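Local coordinates for RNA pseudouridylate synthase domain-containing protein 1 (Homo sapiens, PDB 5VBB), which probably isomerises uridine to pseudouridine in RNA, at residues I11-R16 and E220-C225; F18-K23 and A73-L78. All coordinates share one frame; numbering follows the deposited sequence.

Strand 18-23 ties the two contacts together: it pairs with strand 73-77 in interaction 2 and, through V20, with strand 10-14, which, with the loop after it, supplies one side of interaction 1. Interaction 2 is buried, with ten of its eleven touching residues shielded, and covers 563 Å² between neighbouring strands of one sheet. Interaction 1 is partly buried, covers 296 Å² and joins one of that sheet's outer strands to strand 221-225 of another sheet. Their chemistry differs accordingly. Main-chain hydrogen bonds and apolar packing dominate interaction 2, whereas hydroxyls, a carboxylate and a tyrosine ring do the work nearer the surface. F18 packing on V222 links the two.

Interaction 1 of 2, residues I11-R16 and E220-C225; sequences IVYRSR and ECVEVC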
loop_
_atom_site.group_PDB
_atom_site.type_symbol
_atom_site.label_atom_id
_atom_site.label_comp_id
_atom_site.label_asym_id
_atom_site.label_seq_id
_atom_site.Cartn_x
_atom_site.Cartn_y
_atom_site.Cartn_z
ATOM N N ILE A 11 -2.048 -6.402 -15.539
ATOM C CA ILE A 11 -3.089 -7.230 -14.955
ATOM C C ILE A 11 -2.404 -8.379 -14.205
ATOM O O ILE A 11 -1.471 -8.987 -14.722
ATOM C CB ILE A 11 -4.047 -7.710 -16.054
ATOM C CG1 ILE A 11 -4.734 -6.483 -16.765
ATOM C CG2 ILE A 11 -5.097 -8.706 -15.495
ATOM N N VAL A 12 -2.848 -8.663 -12.988
ATOM C CA VAL A 12 -2.231 -9.732 -12.214
ATOM C C VAL A 12 -3.220 -10.850 -11.912
ATOM O O VAL A 12 -2.812 -11.859 -11.377
ATOM C CB VAL A 12 -1.564 -9.195 -10.922
ATOM C CG1 VAL A 12 -0.417 -8.272 -11.292
ATOM C CG2 VAL A 12 -2.547 -8.470 -10.020
ATOM N N TYR A 13 -4.489 -10.691 -12.294
ATOM C CA TYR A 13 -5.529 -11.653 -12.032
ATOM C C TYR A 13 -6.723 -11.288 -12.884
ATOM O O TYR A 13 -7.158 -10.135 -12.864
ATOM C CB TYR A 13 -5.897 -11.595 -10.541
ATOM C CG TYR A 13 -6.969 -12.558 -10.109
ATOM C CD1 TYR A 13 -8.300 -12.341 -10.447
ATOM C CD2 TYR A 13 -6.695 -13.560 -9.189
ATOM C CE1 TYR A 13 -9.303 -13.184 -10.000
ATOM C CE2 TYR A 13 -7.699 -14.379 -8.695
ATOM C CZ TYR A 13 -8.990 -14.230 -9.157
ATOM O OH TYR A 13 -9.955 -15.051 -8.663
ATOM N N ARG A 14 -7.290 -12.261 -13.601
ATOM C CA ARG A 14 -8.486 -12.004 -14.391
ATOM C C ARG A 14 -9.321 -13.258 -14.369
ATOM O O ARG A 14 -8.822 -14.334 -14.678
ATOM C CB ARG A 14 -8.130 -11.566 -15.826
ATOM C CG ARG A 14 -9.265 -11.520 -16.880
ATOM C CD ARG A 14 -9.964 -10.188 -17.012
ATOM N NE ARG A 14 -11.073 -10.223 -17.984
ATOM C CZ ARG A 14 -10.945 -10.163 -19.309
ATOM N NH1 ARG A 14 -9.739 -10.099 -19.870
ATOM N NH2 ARG A 14 -12.022 -10.203 -20.090
ATOM N N SER A 15 -10.567 -13.109 -13.937
ATOM C CA SER A 15 -11.578 -14.137 -13.946
ATOM C C SER A 15 -12.798 -13.596 -14.708
ATOM O O SER A 15 -12.754 -12.500 -15.252
ATOM C CB SER A 15 -11.969 -14.527 -12.524
ATOM O OG SER A 15 -12.774 -13.537 -11.906
ATOM N N ARG A 16 -13.891 -14.357 -14.714
ATOM C CA ARG A 16 -15.148 -13.928 -15.324
ATOM C C ARG A 16 -15.738 -12.729 -14.578
ATOM O O ARG A 16 -16.321 -11.847 -15.195
ATOM C CB ARG A 16 -16.172 -15.084 -15.268
ATOM C CG ARG A 16 -15.786 -16.299 -16.136
ATOM C CD ARG A 16 -16.420 -17.616 -15.651
ATOM N NE ARG A 16 -17.879 -17.634 -15.792
ATOM C CZ ARG A 16 -18.532 -17.717 -16.950
ATOM N NH1 ARG A 16 -17.863 -17.819 -18.096
ATOM N NH2 ARG A 16 -19.859 -17.702 -16.974
ATOM N N GLU A 220 -15.797 -16.636 -5.107
ATOM C CA GLU A 220 -14.419 -16.665 -5.550
ATOM C C GLU A 220 -13.488 -16.040 -4.530
ATOM O O GLU A 220 -13.815 -14.986 -4.007
ATOM C CB GLU A 220 -14.396 -15.824 -6.830
ATOM C CG GLU A 220 -13.119 -15.836 -7.635
ATOM C CD GLU A 220 -13.319 -15.123 -8.957
ATOM O OE1 GLU A 220 -14.450 -15.140 -9.486
ATOM O OE2 GLU A 220 -12.354 -14.507 -9.451
ATOM N N CYS A 221 -12.345 -16.657 -4.248
ATOM C CA CYS A 221 -11.366 -16.052 -3.337
ATOM C C CYS A 221 -10.362 -15.377 -4.216
ATOM O O CYS A 221 -9.488 -16.038 -4.798
ATOM C CB CYS A 221 -10.717 -17.084 -2.422
ATOM S SG CYS A 221 -9.495 -16.390 -1.282
ATOM N N VAL A 222 -10.527 -14.052 -4.374
ATOM C CA VAL A 222 -9.641 -13.241 -5.204
ATOM C C VAL A 222 -8.395 -13.057 -4.389
ATOM O O VAL A 222 -8.458 -12.344 -3.398
ATOM C CB VAL A 222 -10.271 -11.881 -5.566
ATOM C CG1 VAL A 222 -9.299 -11.013 -6.389
ATOM C CG2 VAL A 222 -11.601 -12.064 -6.272
ATOM N N GLU A 223 -7.284 -13.724 -4.758
ATOM C CA GLU A 223 -6.066 -13.625 -3.975
ATOM C C GLU A 223 -4.886 -13.335 -4.875
ATOM O O GLU A 223 -4.618 -14.092 -5.816
ATOM C CB GLU A 223 -5.879 -14.916 -3.190
ATOM C CG GLU A 223 -4.569 -15.016 -2.438
ATOM C CD GLU A 223 -4.469 -16.264 -1.588
ATOM O OE1 GLU A 223 -5.253 -17.213 -1.813
ATOM O OE2 GLU A 223 -3.618 -16.280 -0.672
ATOM N N VAL A 224 -4.182 -12.236 -4.626
ATOM C CA VAL A 224 -3.058 -11.923 -5.481
ATOM C C VAL A 224 -1.897 -11.502 -4.635
ATOM O O VAL A 224 -2.036 -10.975 -3.520
ATOM C CB VAL A 224 -3.355 -10.888 -6.633
ATOM C CG1 VAL A 224 -4.721 -11.119 -7.249
ATOM C CG2 VAL A 224 -3.244 -9.446 -6.172
ATOM N N CYS A 225 -0.737 -11.807 -5.184
ATOM C CA CYS A 225 0.546 -11.438 -4.688
ATOM C C CYS A 225 1.314 -10.940 -5.878
ATOM O O CYS A 225 1.781 -11.734 -6.691
ATOM C CB CYS A 225 1.229 -12.625 -4.028
ATOM S SG CYS A 225 2.506 -12.121 -2.906
HETATM O O HOH W 1 -9.586 -17.583 -7.724
#
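The ring of Y13 meets segment 220-225 by a face and an edge. Over the centre of one face lies CG1 of V222, a CH-pi contact with 4.2 Å from V222 CG1 to the Y13 ring centroid and only 10° off the ring normal. At the edge, in the ring plane, sits the carboxylate of E220, its own plane turned just 21° from that of the ring. Y13 OH donates to the anti lone pair of E220 OE2, 2.6 Å away. The syn lone pair of the same oxygen takes the hydroxyl of S15, with 2.7 Å between S15 OG and E220 OE2. Two donors thus grip one carboxylate oxygen and are likely to fix the rotation of the group and stabilise its charge; S15 OG in turn accepts from the backbone N of D17 and F18. E220 reaches this point with CG anti to its backbone N (chi1 -171°) and its chain extended beyond. A water donates to Y13 OH at 2.7 Å and, weakly, to C221 O.

Closer to the backbone the contact becomes apolar. V224 CG1 approaches Y13 CB to 3.5 Å and reaches the ring obliquely, while V12 CG2 meets V224 CG2 at 4.0 Å. The chains run nearly antiparallel, but the nearest CA atoms, of Y13 and V224, stand 7.0 Å from each other, so side chains make this join. V12 and Y13 both face V20, a classic beta bulge in the edge strand that packs against a second antiparallel sheet.

Interaction 2 of 2, residues F18-K23 and A73-L78; sequences FLVVNK and ALCVAL
F18 and A77 form the first of five antiparallel bridges between strands 18-23 and 73-77, whose axes approach to 4.6 Å with their directions 151° apart. Main-chain hydrogen bonds come from two of these pairs. L19 and V76 exchange both bonds, the shorter being V76 N to L19 O at 2.7 Å, nearly straight at both ends, with an N-H...O angle of 166°. V21 and L74 likewise give and take; V21 N lies 2.9 Å from L74 O and is tilted out of the carbonyl plane. CA-H...O contacts accompany these bonds: V20, whose partner is C75, sends its CA toward L74 O at 3.3 Å.

Apolar packing follows on both faces. On the face of F18, V20, A73, C75 and A77, the F18 ring leans over the neighbouring strand because CG stands anti to the carbonyl carbon (chi1 -65°). Its CD1 comes within 3.6 Å of C75 SG, an oblique sulfur-aromatic contact, and its CE1 within 3.9 Å of A77 CB. An alanine in place of F18 would be likely to leave C75 SG and A77 CB without their aromatic neighbour. On the other face, V21 CG2 and L74 CB lie side by side at 3.9 Å; L78, just past the strand, brings CD2 against L19 CB.

K23 lays its CD on L74 CD2, then bends to carry NZ to hydrogen bonds with the backbone oxygens of V27, D67 and T70. D67, probably the catalytic aspartate, has its side chain about 6 Å from that of K23, so the K23 end of this central antiparallel pair, in a four-stranded sheet of the pseudouridine synthase domain, lies near the probable active site.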
loop_
_atom_site.group_PDB
_atom_site.type_symbol
_atom_site.label_atom_id
_atom_site.label_comp_id
_atom_site.label_asym_id
_atom_site.label_seq_id
_atom_site.Cartn_x
_atom_site.Cartn_y
_atom_site.Cartn_z
ATOM N N PHE A 18 -13.936 -10.870 -11.752
ATOM C CA PHE A 18 -13.018 -9.901 -11.195
ATOM C C PHE A 18 -11.800 -9.714 -12.040
ATOM O O PHE A 18 -11.338 -10.625 -12.710
ATOM C CB PHE A 18 -12.570 -10.333 -9.786
ATOM C CG PHE A 18 -13.696 -10.339 -8.794
ATOM C CD1 PHE A 18 -14.165 -9.157 -8.252
ATOM C CD2 PHE A 18 -14.321 -11.524 -8.439
ATOM C CE1 PHE A 18 -15.158 -9.169 -7.284
ATOM C CE2 PHE A 18 -15.356 -11.532 -7.526
ATOM C CZ PHE A 18 -15.757 -10.354 -6.933
ATOM N N LEU A 19 -11.221 -8.542 -11.899
ATOM C CA LEU A 19 -9.992 -8.147 -12.537
ATOM C C LEU A 19 -9.172 -7.451 -11.445
ATOM O O LEU A 19 -9.720 -6.614 -10.746
ATOM C CB LEU A 19 -10.338 -7.184 -13.677
ATOM C CG LEU A 19 -9.248 -6.441 -14.363
ATOM C CD1 LEU A 19 -8.204 -7.380 -14.889
ATOM C CD2 LEU A 19 -9.814 -5.645 -15.507
ATOM N N VAL A 20 -7.905 -7.807 -11.289
ATOM C CA VAL A 20 -6.989 -7.147 -10.335
ATOM C C VAL A 20 -5.861 -6.568 -11.150
ATOM O O VAL A 20 -5.153 -7.298 -11.847
ATOM C CB VAL A 20 -6.439 -8.024 -9.185
ATOM C CG1 VAL A 20 -5.637 -7.195 -8.176
ATOM C CG2 VAL A 20 -7.543 -8.778 -8.489
ATOM N N VAL A 21 -5.665 -5.259 -11.027
ATOM C CA VAL A 21 -4.587 -4.582 -11.728
ATOM C C VAL A 21 -3.460 -4.349 -10.754
ATOM O O VAL A 21 -3.677 -4.331 -9.538
ATOM C CB VAL A 21 -5.035 -3.252 -12.419
ATOM C CG1 VAL A 21 -6.180 -3.497 -13.400
ATOM C CG2 VAL A 21 -5.445 -2.198 -11.402
ATOM N N ASN A 22 -2.263 -4.142 -11.285
ATOM C CA ASN A 22 -1.100 -3.725 -10.526
ATOM C C ASN A 22 -1.009 -2.226 -10.881
ATOM O O ASN A 22 -0.472 -1.851 -11.916
ATOM C CB ASN A 22 0.137 -4.523 -10.937
ATOM C CG ASN A 22 1.383 -4.125 -10.208
ATOM O OD1 ASN A 22 1.347 -3.289 -9.314
ATOM N ND2 ASN A 22 2.502 -4.726 -10.557
ATOM N N LYS A 23 -1.722 -1.404 -10.122
ATOM C CA LYS A 23 -1.873 0.014 -10.434
ATOM C C LYS A 23 -0.521 0.702 -10.435
ATOM O O LYS A 23 0.315 0.423 -9.600
ATOM C CB LYS A 23 -2.820 0.724 -9.428
ATOM C CG LYS A 23 -3.157 2.173 -9.809
ATOM C CD LYS A 23 -4.002 2.875 -8.743
ATOM C CE LYS A 23 -3.274 3.492 -7.580
ATOM N NZ LYS A 23 -2.385 4.617 -7.919
ATOM N N ALA A 73 -2.010 -3.743 -6.033
ATOM C CA ALA A 73 -3.232 -4.549 -6.165
ATOM C C ALA A 73 -4.519 -3.753 -5.964
ATOM O O ALA A 73 -4.762 -3.204 -4.904
ATOM C CB ALA A 73 -3.208 -5.705 -5.190
ATOM N N LEU A 74 -5.312 -3.680 -7.015
ATOM C CA LEU A 74 -6.584 -2.997 -7.012
ATOM C C LEU A 74 -7.596 -3.869 -7.752
ATOM O O LEU A 74 -7.422 -4.152 -8.935
ATOM C CB LEU A 74 -6.411 -1.649 -7.668
ATOM C CG LEU A 74 -7.605 -0.703 -7.659
ATOM C CD1 LEU A 74 -8.159 -0.506 -6.292
ATOM C CD2 LEU A 74 -7.188 0.620 -8.191
ATOM N N CYS A 75 -8.594 -4.345 -7.018
ATOM C CA CYS A 75 -9.621 -5.239 -7.508
ATOM C C CYS A 75 -10.838 -4.485 -8.104
ATOM O O CYS A 75 -11.409 -3.623 -7.454
ATOM C CB CYS A 75 -10.053 -6.178 -6.402
ATOM S SG CYS A 75 -11.276 -7.385 -6.933
ATOM N N VAL A 76 -11.242 -4.865 -9.325
ATOM C CA VAL A 76 -12.349 -4.282 -10.090
ATOM C C VAL A 76 -13.360 -5.402 -10.300
ATOM O O VAL A 76 -12.971 -6.476 -10.759
ATOM C CB VAL A 76 -11.821 -3.764 -11.458
ATOM C CG1 VAL A 76 -12.921 -3.116 -12.266
ATOM C CG2 VAL A 76 -10.615 -2.826 -11.278
ATOM N N ALA A 77 -14.633 -5.174 -9.961
ATOM C CA ALA A 77 -15.686 -6.177 -10.162
ATOM C C ALA A 77 -16.293 -5.897 -11.535
ATOM O O ALA A 77 -16.473 -4.735 -11.879
ATOM C CB ALA A 77 -16.752 -6.085 -9.069
ATOM N N LEU A 78 -16.557 -6.957 -12.330
ATOM C CA LEU A 78 -17.035 -6.843 -13.713
ATOM C C LEU A 78 -18.561 -7.027 -13.831
ATOM O O LEU A 78 -19.090 -6.988 -14.945
ATOM C CB LEU A 78 -16.287 -7.863 -14.605
ATOM C CG LEU A 78 -14.756 -7.822 -14.444
ATOM C CD1 LEU A 78 -14.074 -8.920 -15.227
ATOM C CD2 LEU A 78 -14.200 -6.460 -14.857
#